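Serine acetyltransferase (Neisseria gonorrhoeae, PDB 6WYE) probably catalyses acetyl transfer from acetyl-CoA to L-serine, giving O-acetyl-L-serine in the first step of L-cysteine biosynthesis. Local coordinates at residues 133-138 with 165-170. Residues are numbered along the deposited sequence; the frame is centred on the assembly and turned at random.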
loop_
_atom_site.group_PDB
_atom_site.type_symbol
_atom_site.label_atom_id
_atom_site.label_comp_id
_atom_site.label_asym_id
_atom_site.label_seq_id
_atom_site.Cartn_x
_atom_site.Cartn_y
_atom_site.Cartn_z
ATOM N N PHE A 133 15.104 21.086 -2.199
ATOM C CA PHE A 133 15.044 21.093 -3.657
ATOM C C PHE A 133 13.719 20.516 -4.167
ATOM O O PHE A 133 13.101 21.076 -5.083
ATOM C CB PHE A 133 16.235 20.311 -4.220
ATOM C CG PHE A 133 16.166 20.116 -5.698
ATOM C CD1 PHE A 133 16.571 21.135 -6.556
ATOM C CD2 PHE A 133 15.679 18.928 -6.236
ATOM C CE1 PHE A 133 16.502 20.977 -7.923
ATOM C CE2 PHE A 133 15.599 18.756 -7.611
ATOM C CZ PHE A 133 16.010 19.788 -8.458
ATOM N N HIS A 134 13.254 19.404 -3.585
ATOM C CA HIS A 134 11.969 18.850 -4.004
ATOM C C HIS A 134 10.838 19.853 -3.783
ATOM O O HIS A 134 10.004 20.070 -4.671
ATOM C CB HIS A 134 11.671 17.548 -3.247
ATOM C CG HIS A 134 12.707 16.489 -3.442
ATOM N ND1 HIS A 134 13.064 15.606 -2.448
ATOM C CD2 HIS A 134 13.477 16.180 -4.515
ATOM C CE1 HIS A 134 14.014 14.799 -2.898
ATOM N NE2 HIS A 134 14.277 15.123 -4.151
ATOM N N ALA A 135 10.812 20.500 -2.614
ATOM C CA ALA A 135 9.699 21.398 -2.303
ATOM C C ALA A 135 9.665 22.589 -3.253
ATOM O O ALA A 135 8.589 22.993 -3.711
ATOM C CB ALA A 135 9.789 21.884 -0.856
ATOM N N ILE A 136 10.837 23.160 -3.554
ATOM C CA ILE A 136 10.904 24.299 -4.463
ATOM C C ILE A 136 10.344 23.920 -5.828
ATOM O O ILE A 136 9.529 24.645 -6.407
ATOM C CB ILE A 136 12.361 24.799 -4.594
ATOM C CG1 ILE A 136 12.866 25.473 -3.315
ATOM C CG2 ILE A 136 12.514 25.742 -5.796
ATOM C CD1 ILE A 136 12.015 26.607 -2.851
ATOM N N GLN A 137 10.810 22.797 -6.380
ATOM C CA GLN A 137 10.373 22.409 -7.716
ATOM C C GLN A 137 8.910 21.997 -7.717
ATOM O O GLN A 137 8.186 22.297 -8.672
ATOM C CB GLN A 137 11.249 21.288 -8.281
ATOM C CG GLN A 137 12.777 21.520 -8.232
ATOM C CD GLN A 137 13.193 22.979 -8.343
ATOM O OE1 GLN A 137 12.641 23.743 -9.140
ATOM N NE2 GLN A 137 14.189 23.369 -7.547
ATOM N N ALA A 138 8.453 21.292 -6.673
ATOM C CA ALA A 138 7.023 21.025 -6.571
ATOM C C ALA A 138 6.239 22.328 -6.573
ATOM O O ALA A 138 5.168 22.413 -7.184
ATOM C CB ALA A 138 6.699 20.217 -5.311
ATOM N N PHE A 165 6.972 17.296 2.969
ATOM C CA PHE A 165 8.229 18.028 3.020
ATOM C C PHE A 165 8.351 18.927 4.241
ATOM O O PHE A 165 9.439 19.442 4.495
ATOM C CB PHE A 165 8.412 18.889 1.758
ATOM C CG PHE A 165 8.427 18.101 0.460
ATOM C CD1 PHE A 165 8.994 16.837 0.399
ATOM C CD2 PHE A 165 7.877 18.641 -0.699
ATOM C CE1 PHE A 165 9.014 16.121 -0.789
ATOM C CE2 PHE A 165 7.894 17.934 -1.889
ATOM C CZ PHE A 165 8.474 16.668 -1.939
ATOM N N GLY A 166 7.284 19.107 5.018
ATOM C CA GLY A 166 7.352 20.069 6.098
ATOM C C GLY A 166 7.509 21.492 5.608
ATOM O O GLY A 166 7.997 22.341 6.347
ATOM N N VAL A 167 7.085 21.770 4.375
ATOM C CA VAL A 167 7.263 23.064 3.726
ATOM C C VAL A 167 5.895 23.564 3.285
ATOM O O VAL A 167 5.150 22.835 2.624
ATOM C CB VAL A 167 8.212 22.963 2.517
ATOM C CG1 VAL A 167 8.180 24.262 1.729
ATOM C CG2 VAL A 167 9.647 22.643 2.947
ATOM N N ASP A 168 5.563 24.802 3.637
ATOM C CA ASP A 168 4.262 25.367 3.288
ATOM C C ASP A 168 4.502 26.579 2.394
ATOM O O ASP A 168 4.866 27.650 2.882
ATOM C CB ASP A 168 3.468 25.728 4.552
ATOM C CG ASP A 168 2.050 26.168 4.248
ATOM O OD1 ASP A 168 1.764 26.536 3.088
ATOM O OD2 ASP A 168 1.203 26.145 5.170
ATOM N N ILE A 169 4.301 26.416 1.091
ATOM C CA ILE A 169 4.403 27.519 0.142
ATOM C C ILE A 169 3.053 27.671 -0.559
ATOM O O ILE A 169 2.574 26.736 -1.212
ATOM C CB ILE A 169 5.530 27.299 -0.876
ATOM C CG1 ILE A 169 6.876 27.079 -0.169
ATOM C CG2 ILE A 169 5.609 28.483 -1.853
ATOM C CD1 ILE A 169 7.946 26.507 -1.104
ATOM N N HIS A 170 2.457 28.851 -0.436
ATOM C CA HIS A 170 1.201 29.129 -1.116
ATOM C C HIS A 170 1.398 29.067 -2.630
ATOM O O HIS A 170 2.400 29.565 -3.137
ATOM C CB HIS A 170 0.684 30.516 -0.716
ATOM C CG HIS A 170 -0.734 30.760 -1.116
ATOM N ND1 HIS A 170 -1.096 31.091 -2.405
ATOM C CD2 HIS A 170 -1.889 30.681 -0.408
ATOM C CE1 HIS A 170 -2.413 31.217 -2.470
ATOM N NE2 HIS A 170 -2.918 30.976 -1.272
#
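Ala138 N donates to His134 O at 2.8 Å, and this helical turn presents both residues to the ring of Phe165. The contact is the junction between the N-terminal helical region and the left-handed parallel beta-helix of the hexapeptide-repeat family. Helix 131-147 lies on one side. On the other, helix 151-165 ends and the chain enters strand 168-169, an outermost strand of its sheet within this chain.

Phe165 does most of the touching. Its CG is anti to its own carbonyl carbon (chi1 -60°), which carries the ring against the turn of helix 131-147 that holds His134, Ala135 and Ala138. The far end of the ring meets the start of a side chain: Phe165 CZ is 3.6 Å from His134 CB. Nearer its root, Phe165 CD2 lies 3.7 Å from Ala135 CA. The methyl of Ala138 comes in at the ring edge, close to the ring plane, with its CB 4.3 Å from Phe165 CE2. The polar end of His134 turns elsewhere, and its NE2 is hydrogen-bonded to Leu127 O. Leu78 of helix 66-78 and Glu163 of a neighbouring subunit also pack on Phe165.

Gly166 is the first residue to leave the helix, with a positive phi of 65°. Beyond it, backbone hydrogen bonds between Asp168 and both Phe187 and Ala189 tie the strand to the next coil. The side chains of Val167 and Ile169 both start out toward helix 131-147. The side chain of Ile169 is about 10 Å from a bound malate. It reaches Ile136 loosely, methyl to methyl, with 4.4 Å between the two CD1 atoms. Val167 fits more closely. The Ala135 methyl faces its whole branch point, and Ala135 CB lies 3.9 Å from each of Val167 CB, CG1 and CG2.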